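Local coordinates for tailspike protein (Acinetobacter phage vB_ApiP_P1, PDB 6E1R), which probably recognises and degrades the capsular polysaccharide of its Acinetobacter host, this chain being one of three copies of the C-terminal part of the tailspike, with a parallel beta-helix, at residues A[169-174]-A[180-185]; A[198-201]-A[207-210]; A[385-390]-A[416-421]; A[403-408]-A[412-417]. All coordinates share one frame; numbering follows the deposited sequence.

Contact 1. Residues A[169-174]-A[180-185]; sequences LMFKAS and TAFRST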
loop_
_atom_site.group_PDB
_atom_site.type_symbol
_atom_site.label_atom_id
_atom_site.label_comp_id
_atom_site.label_asym_id
_atom_site.label_seq_id
_atom_site.Cartn_x
_atom_site.Cartn_y
_atom_site.Cartn_z
ATOM N N LEU A 169 -8.097 15.227 -20.584
ATOM C CA LEU A 169 -7.745 16.457 -21.278
ATOM C C LEU A 169 -6.231 16.578 -21.347
ATOM O O LEU A 169 -5.524 16.183 -20.417
ATOM C CB LEU A 169 -8.339 17.688 -20.579
ATOM C CG LEU A 169 -9.864 17.806 -20.604
ATOM C CD1 LEU A 169 -10.329 18.967 -19.741
ATOM C CD2 LEU A 169 -10.352 17.973 -22.032
HETATM N N MSE A 170 -5.739 17.122 -22.454
HETATM C CA MSE A 170 -4.308 17.326 -22.630
HETATM C C MSE A 170 -3.993 18.814 -22.667
HETATM O O MSE A 170 -4.753 19.602 -23.223
HETATM C CB MSE A 170 -3.820 16.640 -23.906
HETATM C CG MSE A 170 -2.315 16.658 -24.089
HETATM SE SE MSE A 170 -1.747 15.492 -25.542
HETATM C CE MSE A 170 0.186 15.714 -25.380
ATOM N N PHE A 171 -2.873 19.205 -22.066
ATOM C CA PHE A 171 -2.481 20.604 -21.977
ATOM C C PHE A 171 -1.162 20.794 -22.709
ATOM O O PHE A 171 -0.174 20.120 -22.399
ATOM C CB PHE A 171 -2.366 21.042 -20.516
ATOM C CG PHE A 171 -3.621 20.822 -19.722
ATOM C CD1 PHE A 171 -4.623 21.777 -19.709
ATOM C CD2 PHE A 171 -3.806 19.654 -19.002
ATOM C CE1 PHE A 171 -5.782 21.577 -18.983
ATOM C CE2 PHE A 171 -4.964 19.447 -18.275
ATOM C CZ PHE A 171 -5.953 20.410 -18.266
ATOM N N LYS A 172 -1.150 21.708 -23.677
ATOM C CA LYS A 172 0.027 21.989 -24.486
ATOM C C LYS A 172 0.328 23.481 -24.442
ATOM O O LYS A 172 -0.414 24.275 -23.856
ATOM C CB LYS A 172 -0.164 21.527 -25.937
ATOM C CG LYS A 172 -0.495 20.055 -26.101
ATOM C CD LYS A 172 -0.638 19.700 -27.572
ATOM C CE LYS A 172 -0.905 18.218 -27.766
ATOM N NZ LYS A 172 -1.068 17.860 -29.203
ATOM N N ALA A 173 1.435 23.857 -25.077
ATOM C CA ALA A 173 1.833 25.248 -25.222
ATOM C C ALA A 173 2.316 25.466 -26.648
ATOM O O ALA A 173 3.063 24.646 -27.188
ATOM C CB ALA A 173 2.933 25.630 -24.224
ATOM N N SER A 174 1.879 26.572 -27.256
ATOM C CA SER A 174 2.286 26.861 -28.628
ATOM C C SER A 174 3.779 27.147 -28.710
ATOM O O SER A 174 4.435 26.782 -29.692
ATOM C CB SER A 174 1.482 28.036 -29.182
ATOM O OG SER A 174 1.900 29.256 -28.597
ATOM N N THR A 180 1.356 27.322 -18.543
ATOM C CA THR A 180 1.111 26.195 -17.656
ATOM C C THR A 180 -0.376 25.881 -17.702
ATOM O O THR A 180 -1.184 26.695 -18.152
ATOM C CB THR A 180 1.560 26.486 -16.218
ATOM O OG1 THR A 180 1.290 25.346 -15.392
ATOM C CG2 THR A 180 0.828 27.691 -15.658
ATOM N N ALA A 181 -0.729 24.686 -17.230
ATOM C CA ALA A 181 -2.138 24.311 -17.199
ATOM C C ALA A 181 -2.886 24.997 -16.064
ATOM O O ALA A 181 -4.066 25.331 -16.221
ATOM C CB ALA A 181 -2.279 22.793 -17.080
ATOM N N PHE A 182 -2.227 25.218 -14.927
ATOM C CA PHE A 182 -2.864 25.823 -13.766
ATOM C C PHE A 182 -1.873 26.718 -13.037
ATOM O O PHE A 182 -0.682 26.403 -12.955
ATOM C CB PHE A 182 -3.398 24.759 -12.797
ATOM C CG PHE A 182 -4.465 23.883 -13.384
ATOM C CD1 PHE A 182 -4.134 22.704 -14.031
ATOM C CD2 PHE A 182 -5.799 24.238 -13.287
ATOM C CE1 PHE A 182 -5.114 21.895 -14.575
ATOM C CE2 PHE A 182 -6.783 23.433 -13.827
ATOM C CZ PHE A 182 -6.440 22.260 -14.471
ATOM N N ARG A 183 -2.376 27.830 -12.507
ATOM C CA ARG A 183 -1.602 28.696 -11.632
ATOM C C ARG A 183 -2.552 29.323 -10.623
ATOM O O ARG A 183 -3.737 29.519 -10.908
ATOM C CB ARG A 183 -0.856 29.789 -12.405
ATOM C CG ARG A 183 0.374 30.317 -11.681
ATOM C CD ARG A 183 1.123 31.341 -12.516
ATOM N NE ARG A 183 1.741 30.745 -13.696
ATOM C CZ ARG A 183 2.970 30.241 -13.724
ATOM N NH1 ARG A 183 3.717 30.254 -12.629
ATOM N NH2 ARG A 183 3.450 29.720 -14.846
ATOM N N SER A 184 -2.026 29.634 -9.443
ATOM C CA SER A 184 -2.831 30.138 -8.340
ATOM C C SER A 184 -2.583 31.626 -8.134
ATOM O O SER A 184 -1.439 32.090 -8.183
ATOM C CB SER A 184 -2.525 29.383 -7.042
ATOM O OG SER A 184 -2.987 28.047 -7.108
ATOM N N THR A 185 -3.663 32.370 -7.910
ATOM C CA THR A 185 -3.578 33.773 -7.529
ATOM C C THR A 185 -3.580 33.867 -6.008
ATOM O O THR A 185 -4.504 33.369 -5.354
ATOM C CB THR A 185 -4.735 34.577 -8.120
ATOM O OG1 THR A 185 -5.979 33.941 -7.800
ATOM C CG2 THR A 185 -4.595 34.684 -9.631
#

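Contact 2. Residues A[198-201]-A[207-210]; sequences CVFD and GIDA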
loop_
_atom_site.group_PDB
_atom_site.type_symbol
_atom_site.label_atom_id
_atom_site.label_comp_id
_atom_site.label_asym_id
_atom_site.label_seq_id
_atom_site.Cartn_x
_atom_site.Cartn_y
_atom_site.Cartn_z
ATOM N N CYS A 198 -5.277 12.734 -17.556
ATOM C CA CYS A 198 -4.877 13.996 -18.157
ATOM C C CYS A 198 -3.404 13.953 -18.538
ATOM O O CYS A 198 -2.568 13.434 -17.794
ATOM C CB CYS A 198 -5.147 15.163 -17.207
ATOM S SG CYS A 198 -6.904 15.482 -16.903
ATOM N N VAL A 199 -3.091 14.501 -19.707
ATOM C CA VAL A 199 -1.737 14.506 -20.241
ATOM C C VAL A 199 -1.206 15.930 -20.193
ATOM O O VAL A 199 -1.927 16.885 -20.503
ATOM C CB VAL A 199 -1.697 13.949 -21.678
ATOM C CG1 VAL A 199 -0.274 13.940 -22.213
ATOM C CG2 VAL A 199 -2.300 12.554 -21.721
ATOM N N PHE A 200 0.053 16.069 -19.791
ATOM C CA PHE A 200 0.712 17.364 -19.677
ATOM C C PHE A 200 1.911 17.360 -20.615
ATOM O O PHE A 200 2.911 16.682 -20.352
ATOM C CB PHE A 200 1.122 17.644 -18.232
ATOM C CG PHE A 200 -0.045 17.750 -17.288
ATOM C CD1 PHE A 200 -0.646 16.612 -16.773
ATOM C CD2 PHE A 200 -0.548 18.989 -16.926
ATOM C CE1 PHE A 200 -1.724 16.709 -15.911
ATOM C CE2 PHE A 200 -1.624 19.092 -16.064
ATOM C CZ PHE A 200 -2.213 17.951 -15.555
ATOM N N ASP A 201 1.801 18.107 -21.710
ATOM C CA ASP A 201 2.836 18.111 -22.730
ATOM C C ASP A 201 4.106 18.771 -22.205
ATOM O O ASP A 201 4.062 19.715 -21.411
ATOM C CB ASP A 201 2.336 18.836 -23.982
ATOM C CG ASP A 201 3.197 18.566 -25.200
ATOM O OD1 ASP A 201 4.348 19.048 -25.235
ATOM O OD2 ASP A 201 2.724 17.868 -26.121
ATOM N N GLY A 207 3.805 21.810 -15.592
ATOM C CA GLY A 207 2.606 21.018 -15.775
ATOM C C GLY A 207 1.468 21.579 -14.951
ATOM O O GLY A 207 0.398 21.895 -15.481
ATOM N N ILE A 208 1.691 21.704 -13.643
ATOM C CA ILE A 208 0.744 22.330 -12.726
ATOM C C ILE A 208 1.530 23.262 -11.814
ATOM O O ILE A 208 2.426 22.812 -11.091
ATOM C CB ILE A 208 -0.035 21.300 -11.891
ATOM C CG1 ILE A 208 -0.904 20.420 -12.792
ATOM C CG2 ILE A 208 -0.889 22.001 -10.846
ATOM C CD1 ILE A 208 -1.691 19.372 -12.037
ATOM N N ASP A 209 1.204 24.554 -11.847
ATOM C CA ASP A 209 1.865 25.520 -10.979
ATOM C C ASP A 209 0.863 26.154 -10.023
ATOM O O ASP A 209 0.856 27.376 -9.838
ATOM C CB ASP A 209 2.578 26.593 -11.804
ATOM C CG ASP A 209 3.627 27.343 -11.002
ATOM O OD1 ASP A 209 3.778 27.052 -9.795
ATOM O OD2 ASP A 209 4.301 28.224 -11.575
ATOM N N ALA A 210 0.008 25.335 -9.420
ATOM C CA ALA A 210 -1.025 25.794 -8.504
ATOM C C ALA A 210 -0.866 25.103 -7.155
ATOM O O ALA A 210 -0.162 24.099 -7.022
ATOM C CB ALA A 210 -2.424 25.536 -9.079
#

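Contact 3. Residues A[385-390]-A[416-421]; sequences IENSIA and DSRNFQ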
loop_
_atom_site.group_PDB
_atom_site.type_symbol
_atom_site.label_atom_id
_atom_site.label_comp_id
_atom_site.label_asym_id
_atom_site.label_seq_id
_atom_site.Cartn_x
_atom_site.Cartn_y
_atom_site.Cartn_z
ATOM N N ILE A 385 18.445 4.755 8.371
ATOM C CA ILE A 385 17.793 3.588 7.792
ATOM C C ILE A 385 16.869 3.020 8.860
ATOM O O ILE A 385 17.321 2.389 9.821
ATOM C CB ILE A 385 18.808 2.551 7.308
ATOM C CG1 ILE A 385 19.729 3.158 6.249
ATOM C CG2 ILE A 385 18.094 1.326 6.756
ATOM C CD1 ILE A 385 18.995 3.766 5.076
ATOM N N GLU A 386 15.563 3.248 8.699
ATOM C CA GLU A 386 14.600 2.661 9.624
ATOM C C GLU A 386 14.445 1.165 9.390
ATOM O O GLU A 386 14.236 0.410 10.348
ATOM C CB GLU A 386 13.248 3.364 9.496
ATOM C CG GLU A 386 12.224 2.936 10.536
ATOM C CD GLU A 386 12.621 3.329 11.947
ATOM O OE1 GLU A 386 13.316 4.354 12.107
ATOM O OE2 GLU A 386 12.239 2.610 12.895
ATOM N N ASN A 387 14.546 0.721 8.140
ATOM C CA ASN A 387 14.497 -0.698 7.813
ATOM C C ASN A 387 14.958 -0.889 6.375
ATOM O O ASN A 387 14.724 -0.034 5.517
ATOM C CB ASN A 387 13.089 -1.275 8.005
ATOM C CG ASN A 387 13.105 -2.765 8.269
ATOM O OD1 ASN A 387 12.656 -3.556 7.441
ATOM N ND2 ASN A 387 13.634 -3.160 9.422
ATOM N N SER A 388 15.618 -2.022 6.128
ATOM C CA SER A 388 16.121 -2.356 4.794
ATOM C C SER A 388 16.069 -3.875 4.662
ATOM O O SER A 388 16.976 -4.569 5.129
ATOM C CB SER A 388 17.531 -1.822 4.588
ATOM O OG SER A 388 18.150 -2.432 3.468
ATOM N N ILE A 389 15.011 -4.380 4.028
ATOM C CA ILE A 389 14.748 -5.813 3.964
ATOM C C ILE A 389 14.482 -6.226 2.523
ATOM O O ILE A 389 13.810 -5.510 1.772
ATOM C CB ILE A 389 13.564 -6.213 4.868
ATOM C CG1 ILE A 389 12.375 -5.275 4.644
ATOM C CG2 ILE A 389 13.989 -6.227 6.330
ATOM C CD1 ILE A 389 11.140 -5.655 5.435
ATOM N N ALA A 390 15.024 -7.386 2.142
ATOM C CA ALA A 390 14.746 -8.031 0.858
ATOM C C ALA A 390 15.095 -7.140 -0.332
ATOM O O ALA A 390 14.501 -7.259 -1.404
ATOM C CB ALA A 390 13.285 -8.484 0.774
ATOM N N ASP A 416 19.094 0.550 12.089
ATOM C CA ASP A 416 20.046 1.063 13.067
ATOM C C ASP A 416 19.799 0.454 14.442
ATOM O O ASP A 416 20.733 -0.026 15.094
ATOM C CB ASP A 416 19.966 2.587 13.131
ATOM C CG ASP A 416 20.910 3.176 14.161
ATOM O OD1 ASP A 416 22.135 2.968 14.031
ATOM O OD2 ASP A 416 20.427 3.844 15.099
ATOM N N SER A 417 18.548 0.451 14.895
ATOM C CA SER A 417 18.239 -0.022 16.235
ATOM C C SER A 417 16.798 -0.507 16.300
ATOM O O SER A 417 15.927 -0.033 15.563
ATOM C CB SER A 417 18.474 1.068 17.291
ATOM O OG SER A 417 17.578 2.151 17.125
ATOM N N ARG A 418 16.565 -1.461 17.197
ATOM C CA ARG A 418 15.239 -1.971 17.508
ATOM C C ARG A 418 15.189 -2.294 18.992
ATOM O O ARG A 418 16.153 -2.827 19.547
ATOM C CB ARG A 418 14.902 -3.227 16.695
ATOM C CG ARG A 418 14.496 -2.981 15.254
ATOM C CD ARG A 418 13.211 -2.174 15.160
ATOM N NE ARG A 418 12.680 -2.163 13.801
ATOM C CZ ARG A 418 13.098 -1.348 12.837
ATOM N NH1 ARG A 418 14.059 -0.467 13.079
ATOM N NH2 ARG A 418 12.552 -1.413 11.631
ATOM N N ASN A 419 14.068 -1.973 19.633
ATOM C CA ASN A 419 13.872 -2.255 21.050
ATOM C C ASN A 419 12.653 -3.150 21.210
ATOM O O ASN A 419 11.552 -2.788 20.784
ATOM C CB ASN A 419 13.707 -0.966 21.857
ATOM C CG ASN A 419 14.971 -0.128 21.883
ATOM O OD1 ASN A 419 16.057 -0.614 21.571
ATOM N ND2 ASN A 419 14.836 1.136 22.266
ATOM N N PHE A 420 12.854 -4.316 21.821
ATOM C CA PHE A 420 11.785 -5.264 22.084
ATOM C C PHE A 420 11.726 -5.567 23.573
ATOM O O PHE A 420 12.744 -5.538 24.270
ATOM C CB PHE A 420 11.987 -6.569 21.301
ATOM C CG PHE A 420 12.289 -6.362 19.844
ATOM C CD1 PHE A 420 11.381 -5.720 19.016
ATOM C CD2 PHE A 420 13.480 -6.818 19.299
ATOM C CE1 PHE A 420 11.659 -5.528 17.675
ATOM C CE2 PHE A 420 13.761 -6.632 17.956
ATOM C CZ PHE A 420 12.848 -5.988 17.145
ATOM N N GLN A 421 10.520 -5.860 24.062
ATOM C CA GLN A 421 10.370 -6.289 25.445
ATOM C C GLN A 421 10.804 -7.733 25.652
ATOM O O GLN A 421 11.104 -8.121 26.786
ATOM C CB GLN A 421 8.922 -6.112 25.904
ATOM C CG GLN A 421 8.537 -4.669 26.182
ATOM C CD GLN A 421 7.223 -4.549 26.928
ATOM O OE1 GLN A 421 6.356 -5.418 26.823
ATOM N NE2 GLN A 421 7.071 -3.472 27.692
#

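Contact 4. Residues A[403-408]-A[412-417]; sequences DIRTLT and GFNADS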
loop_
_atom_site.group_PDB
_atom_site.type_symbol
_atom_site.label_atom_id
_atom_site.label_comp_id
_atom_site.label_asym_id
_atom_site.label_seq_id
_atom_site.Cartn_x
_atom_site.Cartn_y
_atom_site.Cartn_z
ATOM N N ASP A 403 27.179 0.044 5.040
ATOM C CA ASP A 403 26.801 -1.013 5.966
ATOM C C ASP A 403 25.326 -1.377 5.877
ATOM O O ASP A 403 24.818 -2.069 6.764
ATOM C CB ASP A 403 27.144 -0.605 7.402
ATOM C CG ASP A 403 28.636 -0.487 7.634
ATOM O OD1 ASP A 403 29.405 -1.181 6.934
ATOM O OD2 ASP A 403 29.038 0.295 8.521
ATOM N N ILE A 404 24.629 -0.921 4.840
ATOM C CA ILE A 404 23.218 -1.243 4.665
ATOM C C ILE A 404 23.093 -2.650 4.098
ATOM O O ILE A 404 23.817 -3.031 3.169
ATOM C CB ILE A 404 22.539 -0.203 3.757
ATOM C CG1 ILE A 404 22.707 1.200 4.347
ATOM C CG2 ILE A 404 21.065 -0.534 3.566
ATOM C CD1 ILE A 404 22.163 2.307 3.470
ATOM N N ARG A 405 22.169 -3.429 4.654
ATOM C CA ARG A 405 22.035 -4.830 4.279
ATOM C C ARG A 405 21.267 -4.980 2.972
ATOM O O ARG A 405 20.270 -4.292 2.734
ATOM C CB ARG A 405 21.329 -5.611 5.386
ATOM C CG ARG A 405 21.616 -7.105 5.373
ATOM C CD ARG A 405 20.935 -7.803 6.538
ATOM N NE ARG A 405 21.364 -9.191 6.680
ATOM C CZ ARG A 405 20.772 -10.078 7.475
ATOM N NH1 ARG A 405 19.719 -9.722 8.199
ATOM N NH2 ARG A 405 21.229 -11.320 7.544
ATOM N N THR A 406 21.741 -5.893 2.127
ATOM C CA THR A 406 21.067 -6.292 0.900
ATOM C C THR A 406 21.076 -7.812 0.816
ATOM O O THR A 406 21.704 -8.496 1.630
ATOM C CB THR A 406 21.724 -5.689 -0.352
ATOM O OG1 THR A 406 23.021 -6.267 -0.542
ATOM C CG2 THR A 406 21.853 -4.177 -0.228
ATOM N N LEU A 407 20.364 -8.343 -0.180
ATOM C CA LEU A 407 20.308 -9.792 -0.350
ATOM C C LEU A 407 21.681 -10.367 -0.680
ATOM O O LEU A 407 22.021 -11.471 -0.237
ATOM C CB LEU A 407 19.298 -10.152 -1.439
ATOM C CG LEU A 407 17.822 -9.959 -1.083
ATOM C CD1 LEU A 407 16.931 -10.354 -2.250
ATOM C CD2 LEU A 407 17.463 -10.752 0.163
ATOM N N THR A 408 22.485 -9.636 -1.450
ATOM C CA THR A 408 23.842 -10.065 -1.765
ATOM C C THR A 408 24.873 -9.575 -0.756
ATOM O O THR A 408 26.043 -9.961 -0.854
ATOM C CB THR A 408 24.239 -9.592 -3.169
ATOM O OG1 THR A 408 24.117 -8.167 -3.252
ATOM C CG2 THR A 408 23.351 -10.241 -4.219
ATOM N N GLY A 412 25.549 -6.508 6.134
ATOM C CA GLY A 412 25.031 -5.206 6.488
ATOM C C GLY A 412 23.928 -5.289 7.527
ATOM O O GLY A 412 23.516 -6.359 7.977
ATOM N N PHE A 413 23.441 -4.113 7.914
ATOM C CA PHE A 413 22.409 -3.988 8.932
ATOM C C PHE A 413 21.053 -3.743 8.285
ATOM O O PHE A 413 20.939 -2.966 7.332
ATOM C CB PHE A 413 22.738 -2.851 9.902
ATOM C CG PHE A 413 24.088 -2.979 10.547
ATOM C CD1 PHE A 413 24.263 -3.779 11.665
ATOM C CD2 PHE A 413 25.183 -2.305 10.032
ATOM C CE1 PHE A 413 25.504 -3.901 12.257
ATOM C CE2 PHE A 413 26.427 -2.422 10.622
ATOM C CZ PHE A 413 26.588 -3.222 11.735
ATOM N N ASN A 414 20.023 -4.414 8.808
ATOM C CA ASN A 414 18.668 -4.148 8.340
ATOM C C ASN A 414 18.167 -2.800 8.838
ATOM O O ASN A 414 17.390 -2.134 8.145
ATOM C CB ASN A 414 17.719 -5.260 8.789
ATOM C CG ASN A 414 18.068 -6.602 8.186
ATOM O OD1 ASN A 414 18.722 -7.429 8.820
ATOM N ND2 ASN A 414 17.635 -6.826 6.951
ATOM N N ALA A 415 18.601 -2.386 10.024
ATOM C CA ALA A 415 18.172 -1.128 10.618
ATOM C C ALA A 415 19.235 -0.686 11.612
ATOM O O ALA A 415 20.157 -1.436 11.942
ATOM C CB ALA A 415 16.807 -1.265 11.297
ATOM N N ASP A 416 19.094 0.550 12.089
ATOM C CA ASP A 416 20.046 1.063 13.067
ATOM C C ASP A 416 19.799 0.454 14.442
ATOM O O ASP A 416 20.733 -0.026 15.094
ATOM C CB ASP A 416 19.966 2.587 13.131
ATOM C CG ASP A 416 20.910 3.176 14.161
ATOM O OD1 ASP A 416 22.135 2.968 14.031
ATOM O OD2 ASP A 416 20.427 3.844 15.099
ATOM N N SER A 417 18.548 0.451 14.895
ATOM C CA SER A 417 18.239 -0.022 16.235
ATOM C C SER A 417 16.798 -0.507 16.300
ATOM O O SER A 417 15.927 -0.033 15.563
ATOM C CB SER A 417 18.474 1.068 17.291
ATOM O OG SER A 417 17.578 2.151 17.125
#

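Contact 1. Residues A[169-174]-A[180-185]
The methyl group of Ala181 rests over one face of the Phe171 ring, with Ala181 CB 3.8 Å from the Phe171 ring centroid and 23° off the ring normal, a CH-pi contact. It sits toward the rim at the root of the ring, where Ala181 CB comes within 3.6 Å of Phe171 CG. Farther out along the same ring the second partner is Phe182, and Phe182 CE1 is 4.1 Å from Phe171 CZ. The two rings form an offset edge-to-face pair, the edge of Phe182 turned toward the face of Phe171, with their planes at 63° and their centroids 5.7 Å apart. In Phe171 the CB already points at the facing segment, and CG, anti to the carbonyl carbon (chi1 -56°), carries the ring toward Ala181. Phe182 leaves its backbone at a slant and only the outer ring reaches across.

The backbone bends at Ala181, so successive residues can address one ring: the methyl group covers its root and the next side chain meets its far end. Around this core, Phe171 also meets Phe200 of the adjoining strand 199-200, one coil on, Phe182 makes a second edge-to-face pair with Phe166, and Ile208 and Ala210 pack against Phe182. Backbone bonds from Phe171 to Val199 and Asp201 hold its strand in a parallel sheet.

No hydrogen bond joins the two segments. The polar backbone of Phe171 is served by the neighbouring coil of the beta-helix, while here the two segments meet through buried apolar and aromatic groups.

Contact 2. Residues A[198-201]-A[207-210]
Phe200 and Gly207 bring the two backbones nearest, 5.7 Å between Phe200 CA and Gly207 CA, without any hydrogen bond across. The segment 198-201 carries the short strand 199-200, and at Gly207 the chain turns a corner before entering strand 208-213, so the two segments lie on different faces of the beta-helix and meet through its interior.

The Phe200 side chain spans the distance. With CG anti to the carbonyl carbon (chi1 -64°), its CB points toward the segment 207-210 and the ring runs on in that direction. Three ring atoms, CD2, CE2 and CZ, make the contacts. Phe200 CD2 lies 3.4 Å from Gly207 O, and the next carbon, Phe200 CE2, is 3.6 Å from Ile208 CG1. At the far end of the ring Phe200 CZ is 3.8 Å from Ile208 CD1. Ile208 presents this CG1-CD1 branch because CG1 stands anti to its own carbonyl carbon (chi1 -64°) and CD1 continues the branch outstretched. Its CB does not aim at the phenylalanine, so the contact is made by the outer part of the chain.

Phe200 lies between Phe171 and Phe222, which stacks on it, in a short aromatic row inside the beta-helix. Backbone bonds from Phe200 to Asp221 and Gly223 tie its strand to the following coil.

Three buried residues thus join by van der Waals contact, with a glycine carbonyl oxygen close to CD2 as the only polar atom involved. Cohesion across the interior here is essentially hydrophobic, and directional bonding is left to the strands stacked along the axis.

Contact 3. Residues A[385-390]-A[416-421]
Ile385 and Asp416 bring the backbones closest, 6.3 Å between Ile385 CA and Asp416 CA. A weak hydrogen bond joins Asp416 N to Ile385 O at 3.4 Å. The main grip comes from Arg418, which holds one carbonyl oxygen, Glu386 O, end-on with two nitrogens: Arg418 NH1 at 2.9 Å and Arg418 NH2 at 2.8 Å. That oxygen lies near the guanidinium plane; NH1 approaches in the carbonyl plane, whereas NH2 is tilted from it. A bend at chi2 (-63°) folds the side chain back over its own backbone, bringing Arg418 NH1 to Ser417 O at 3.1 Å, and three bonds fix the rotation of the group.

Both segments turn corners here, at Glu386 and Asp416, where the last coils of the parallel beta-helix give way to strands shared between subunits. Strand 415-420 pairs in parallel with a strand of a neighbouring subunit, and Arg418 packs on Asn414 of the other neighbouring subunit.

The Glu386 carboxylate adds charge: Glu386 OE2 lies 3.6 Å from Arg418 NH1, well out of the guanidinium plane, so the salt bridge is electrostatic and no N-H points at it. Asn387 crosses the arginine at about a right angle, its ND2 close to NH2 without bonding, two donors side by side.

Contact 4. Residues A[403-408]-A[412-417]
Arg405 meets three consecutive residues, Gly412, Phe413 and Asn414, as its side chain runs out along the facing segment. It begins with Arg405 CB, 3.3 Å from Phe413 O and beside the carbonyl carbon of Gly412. Arg405 CG then passes Gly412 O at 3.3 Å. CD lies between Gly412 O and Asn414 OD1, and NE follows at longer range. At the tip Arg405 NH1 donates to Asn414 OD1 at 2.6 Å. The bond uses a lone pair in the amide's carbonyl plane and runs near the guanidinium plane, with the two flat groups turned 70° apart. This reach depends on a stretched chain: CG stands opposite the backbone N (chi1 -157°), and the rest is extended as far as NE.

The backbones form a single beta bridge between Ile404 and Phe413. Phe413 N donates to Asp403 O at 2.7 Å, and Arg405 N to Phe413 O at 3.0 Å. Asp403 lies alongside Phe413, pointing the same way, with Asp403 CB at the edge of the ring, 3.7 Å from Phe413 CD2.

The bridge closes a short turn within the loop between strands 392-395 and 415-420. Ser388 OG of strand 385-389 bonds to Arg405 O, and Ser388 O accepts from Asn414 ND2; Arg405 NH2 reaches Ser417 OG of a neighbouring subunit, and Asn414 OD1 takes a bond from Asn419 N of that subunit. The bridged turn therefore lies between the end of its own beta-helix and a neighbouring chain.

In the fold
The four contacts fall into two pairs, far apart along the beta-helix. Contacts 1 and 2 lie in adjoining coils, their centres 6 Å apart, joined by a salt bridge between Arg183 and Asp209 and by the neighbouring strands 169-173 and 199-200. Contacts 3 and 4 have centres 9 Å apart, share Asp416 and Ser417, and are linked through Ser388 and the turn at 403-414. Between the centres of contacts 1 and 3 lie about 44 Å, and between those of contacts 2 and 4 about 39 Å. The first pair is interior to one chain, touched by no other subunit; the second lies where strands of neighbouring subunits pair and pack on this chain.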